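Local coordinates for protein DegQ (PDB 4YO1) that probably cleaves proteins as a periplasmic HtrA-type serine endopeptidase, here as the protease domain and first PDZ domain with the catalytic serine replaced, at residues 143-146 / 147-151; 287-291 / 292-296. The protein carries 1 engineered substitution. One frame throughout, in Å; residues are numbered along the deposited sequence.

Contact 1 of 2, residues 143-146 / 147-151; sequences DKLE and VGDYV. With CD (cadmium ion), chain C; CD (cadmium ion), chain E.
D149 turns its carboxylate back on the backbone of E146: its OD2 accepts from E146 N at 2.6 Å in a nearly straight bond. The amide meets the anti side of the carboxylate, 32° out of its plane. Holding CG beside its own backbone N (chi1 -74°), D149 places the group there, and an aspartate is short enough to close this small ring. In the reverse direction D149 N donates to E146 O at 3.1 Å, so two bonds tie the residues together. The second one closes a type II beta turn, E146 to D149, whose third position is G148; the positive phi there is one that glycine, lacking a CB, adopts without strain.

The turn leads into strand 150-155, the first strand of the second of the two six-stranded barrels of the chymotrypsin-like fold. E146 sends its side chain away from the turn, extended beyond CG, and binds a cadmium ion through OE1 at 2.4 Å, while OE2 makes a salt bridge to K27 of the second subunit. These partners probably favour the charged form of E146 despite the nearby carboxylate of D149. At the other end of the segment, D143 OD2 holds a different cadmium at 2.5 Å.

Packing is modest. L145 CD2 lies 3.4 Å from D149 OD2, and the buried L145 packs on V174, I191 and I214, which belong to three strands of that barrel. V147, directed off the turn, packs on L26 of the second subunit.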
loop_
_atom_site.group_PDB
_atom_site.type_symbol
_atom_site.label_atom_id
_atom_site.label_comp_id
_atom_site.label_asym_id
_atom_site.label_seq_id
_atom_site.Cartn_x
_atom_site.Cartn_y
_atom_site.Cartn_z
ATOM N N ASP A 143 6.193 16.899 16.267
ATOM C CA ASP A 143 5.119 17.224 17.194
ATOM C C ASP A 143 3.847 17.594 16.441
ATOM O O ASP A 143 2.739 17.342 16.911
ATOM C CB ASP A 143 5.538 18.344 18.145
ATOM C CG ASP A 143 6.678 17.933 19.044
ATOM O OD1 ASP A 143 7.074 16.748 18.964
ATOM O OD2 ASP A 143 7.169 18.775 19.835
ATOM N N LYS A 144 4.014 18.187 15.264
ATOM C CA LYS A 144 2.876 18.585 14.446
ATOM C C LYS A 144 2.249 17.377 13.761
ATOM O O LYS A 144 1.158 17.468 13.210
ATOM C CB LYS A 144 3.293 19.635 13.412
ATOM C CG LYS A 144 3.308 21.066 13.944
ATOM C CD LYS A 144 4.569 21.825 13.522
ATOM C CE LYS A 144 4.716 21.957 11.998
ATOM N NZ LYS A 144 3.810 22.990 11.394
ATOM N N LEU A 145 2.953 16.249 13.812
ATOM C CA LEU A 145 2.517 15.011 13.169
ATOM C C LEU A 145 1.254 14.422 13.795
ATOM O O LEU A 145 1.143 14.275 15.012
ATOM C CB LEU A 145 3.617 13.958 13.241
ATOM C CG LEU A 145 4.312 13.495 11.965
ATOM C CD1 LEU A 145 4.982 12.164 12.234
ATOM C CD2 LEU A 145 3.342 13.372 10.813
ATOM N N GLU A 146 0.307 14.064 12.940
ATOM C CA GLU A 146 -0.916 13.397 13.368
ATOM C C GLU A 146 -1.233 12.230 12.439
ATOM O O GLU A 146 -0.918 12.267 11.258
ATOM C CB GLU A 146 -2.092 14.373 13.347
ATOM C CG GLU A 146 -2.030 15.476 14.378
ATOM C CD GLU A 146 -3.319 16.280 14.431
ATOM O OE1 GLU A 146 -3.384 17.337 13.762
ATOM O OE2 GLU A 146 -4.271 15.856 15.130
ATOM N N VAL A 147 -1.873 11.205 12.978
ATOM C CA VAL A 147 -2.298 10.081 12.167
ATOM C C VAL A 147 -3.273 10.573 11.090
ATOM O O VAL A 147 -4.162 11.383 11.359
ATOM C CB VAL A 147 -2.876 8.933 13.046
ATOM C CG1 VAL A 147 -2.875 9.338 14.509
ATOM C CG2 VAL A 147 -4.262 8.539 12.589
ATOM N N GLY A 148 -3.061 10.118 9.859
ATOM C CA GLY A 148 -3.816 10.623 8.726
ATOM C C GLY A 148 -2.982 11.486 7.803
ATOM O O GLY A 148 -3.307 11.655 6.631
ATOM N N ASP A 149 -1.911 12.056 8.341
ATOM C CA ASP A 149 -0.973 12.832 7.551
ATOM C C ASP A 149 -0.358 11.926 6.502
ATOM O O ASP A 149 0.012 10.800 6.806
ATOM C CB ASP A 149 0.137 13.394 8.443
ATOM C CG ASP A 149 -0.326 14.554 9.300
ATOM O OD1 ASP A 149 -1.214 15.314 8.865
ATOM O OD2 ASP A 149 0.208 14.719 10.411
ATOM N N TYR A 150 -0.256 12.411 5.267
ATOM C CA TYR A 150 0.396 11.649 4.213
ATOM C C TYR A 150 1.880 11.616 4.496
ATOM O O TYR A 150 2.396 12.413 5.261
ATOM C CB TYR A 150 0.128 12.258 2.834
ATOM C CG TYR A 150 -1.333 12.288 2.471
ATOM C CD1 TYR A 150 -2.025 11.116 2.223
ATOM C CD2 TYR A 150 -2.021 13.488 2.388
ATOM C CE1 TYR A 150 -3.367 11.145 1.907
ATOM C CE2 TYR A 150 -3.346 13.527 2.070
ATOM C CZ TYR A 150 -4.020 12.362 1.831
ATOM O OH TYR A 150 -5.356 12.412 1.509
ATOM N N VAL A 151 2.576 10.698 3.850
ATOM C CA VAL A 151 3.928 10.371 4.264
ATOM C C VAL A 151 4.656 9.584 3.178
ATOM O O VAL A 151 4.054 8.737 2.520
ATOM C CB VAL A 151 3.863 9.592 5.595
ATOM C CG1 VAL A 151 4.370 8.166 5.445
ATOM C CG2 VAL A 151 4.564 10.363 6.686
HETATM CD CD CD C . 8.636 18.336 21.781
HETATM CD CD CD E . -5.130 18.658 12.704
#

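Contact 2 of 2, residues 287-291 / 292-296; sequences NQNSP and AQLAG. With CD (cadmium ion), chain C.
S290 and Q293 meet where a type II turn, N287 to S290, leads directly into a short, weakly bonded helix, whose L294 N donates to S290 O at 3.0 Å. S290 is the N-cap. With OG between its backbone N and carbonyl carbon (chi1 60°), the hydroxyl donates to N287 O at 2.6 Å and accepts a weak capping bond from Q293 N at 3.5 Å. A serine suits the place, because one small group can serve both the turn and the first helical turn. P291 follows naturally, as a first helical residue needs no amide hydrogen for bonding.

The side chain of Q293 folds back, bent at chi2, across the preceding turn. Its OE1 receives N289 N at 3.2 Å; the N-H points straight at the oxygen, but from above the carbonyl plane, 74° out of it. The flexible glutamine thus reaches a backbone amide of the turn, whose positive phi at N289 is one that asparagine tolerates well. L294 lays CD1 over N289 O at 3.6 Å, and its CD2 approaches N289 OD1, the two side chains crossing at a slant. Q288 points the other way, binding a cadmium through OE1 at 2.6 Å.

The helix ends in a Schellman motif at G296, whose positive phi glycine readily adopts. In the PDZ domain this unit connects strand 281-286 to strand 302-306, neighbours in the antiparallel sheet; P291 packs on M257 and T348, A292 on L256, and N287 is bonded through its backbone to G258 beside strand 259-263.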
loop_
_atom_site.group_PDB
_atom_site.type_symbol
_atom_site.label_atom_id
_atom_site.label_comp_id
_atom_site.label_asym_id
_atom_site.label_seq_id
_atom_site.Cartn_x
_atom_site.Cartn_y
_atom_site.Cartn_z
ATOM N N ASN A 287 13.432 15.530 29.077
ATOM C CA ASN A 287 12.349 15.724 28.126
ATOM C C ASN A 287 11.088 16.278 28.783
ATOM O O ASN A 287 10.715 15.884 29.892
ATOM C CB ASN A 287 12.083 14.440 27.344
ATOM C CG ASN A 287 13.250 14.069 26.444
ATOM O OD1 ASN A 287 14.373 14.540 26.642
ATOM N ND2 ASN A 287 12.990 13.235 25.443
ATOM N N GLN A 288 10.457 17.225 28.097
ATOM C CA GLN A 288 9.366 17.988 28.682
ATOM C C GLN A 288 8.137 17.153 29.012
ATOM O O GLN A 288 7.771 16.256 28.255
ATOM C CB GLN A 288 9.036 19.230 27.825
ATOM C CG GLN A 288 8.559 18.937 26.387
ATOM C CD GLN A 288 9.696 18.719 25.383
ATOM O OE1 GLN A 288 9.470 18.873 24.184
ATOM N NE2 GLN A 288 10.890 18.399 25.833
ATOM N N ASN A 289 7.521 17.446 30.157
ATOM C CA ASN A 289 6.334 16.738 30.651
ATOM C C ASN A 289 6.512 15.239 30.911
ATOM O O ASN A 289 5.539 14.487 30.956
ATOM C CB ASN A 289 5.114 16.992 29.759
ATOM C CG ASN A 289 4.561 18.391 29.913
ATOM O OD1 ASN A 289 4.654 18.997 30.981
ATOM N ND2 ASN A 289 3.980 18.917 28.842
ATOM N N SER A 290 7.760 14.817 31.087
ATOM C CA SER A 290 8.069 13.448 31.470
ATOM C C SER A 290 7.920 13.347 32.990
ATOM O O SER A 290 7.880 14.368 33.670
ATOM C CB SER A 290 9.499 13.111 31.048
ATOM O OG SER A 290 10.439 13.977 31.662
ATOM N N PRO A 291 7.846 12.124 33.540
ATOM C CA PRO A 291 7.679 12.029 34.997
ATOM C C PRO A 291 8.787 12.711 35.808
ATOM O O PRO A 291 8.515 13.239 36.887
ATOM C CB PRO A 291 7.699 10.523 35.245
ATOM C CG PRO A 291 7.238 9.933 33.979
ATOM C CD PRO A 291 7.801 10.798 32.900
ATOM N N ALA A 292 10.011 12.709 35.294
ATOM C CA ALA A 292 11.123 13.304 36.024
ATOM C C ALA A 292 11.103 14.833 35.975
ATOM O O ALA A 292 11.456 15.495 36.949
ATOM C CB ALA A 292 12.435 12.774 35.508
ATOM N N GLN A 293 10.694 15.395 34.844
ATOM C CA GLN A 293 10.510 16.836 34.776
ATOM C C GLN A 293 9.464 17.219 35.799
ATOM O O GLN A 293 9.618 18.194 36.528
ATOM C CB GLN A 293 10.056 17.292 33.386
ATOM C CG GLN A 293 9.370 18.656 33.414
ATOM C CD GLN A 293 9.620 19.491 32.169
ATOM O OE1 GLN A 293 8.690 20.040 31.583
ATOM N NE2 GLN A 293 10.881 19.607 31.773
ATOM N N LEU A 294 8.411 16.412 35.859
ATOM C CA LEU A 294 7.295 16.657 36.757
ATOM C C LEU A 294 7.622 16.208 38.168
ATOM O O LEU A 294 6.926 16.558 39.117
ATOM C CB LEU A 294 6.054 15.924 36.255
ATOM C CG LEU A 294 5.720 16.206 34.788
ATOM C CD1 LEU A 294 4.582 15.320 34.308
ATOM C CD2 LEU A 294 5.416 17.688 34.557
ATOM N N ALA A 295 8.679 15.417 38.302
ATOM C CA ALA A 295 9.196 15.094 39.616
ATOM C C ALA A 295 10.138 16.208 40.031
ATOM O O ALA A 295 10.656 16.214 41.143
ATOM C CB ALA A 295 9.917 13.790 39.589
ATOM N N GLY A 296 10.363 17.143 39.113
ATOM C CA GLY A 296 11.150 18.329 39.391
ATOM C C GLY A 296 12.607 18.284 38.958
ATOM O O GLY A 296 13.386 19.180 39.282
HETATM CD CD CD C . 8.636 18.336 21.781
#

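Contact 1 comes first along the chain, at the entrance to strand 150-155 in the second barrel of the protease domain; contact 2 follows in the PDZ domain, between strand 281-286 and strand 302-306. They share no sheet. Their centres lie 25 Å apart and their nearest atoms about 5 Å, without touching. What joins them is one cadmium ion, held by D143 from the protease side and Q288 from the PDZ side, so the metal bridges the two domains in this crystal. Residues 143-151 also meet the second subunit, whereas no other chain of the assembly touches 287-296. The bridge is consistent with the metal stabilising this particular placement of the PDZ domain.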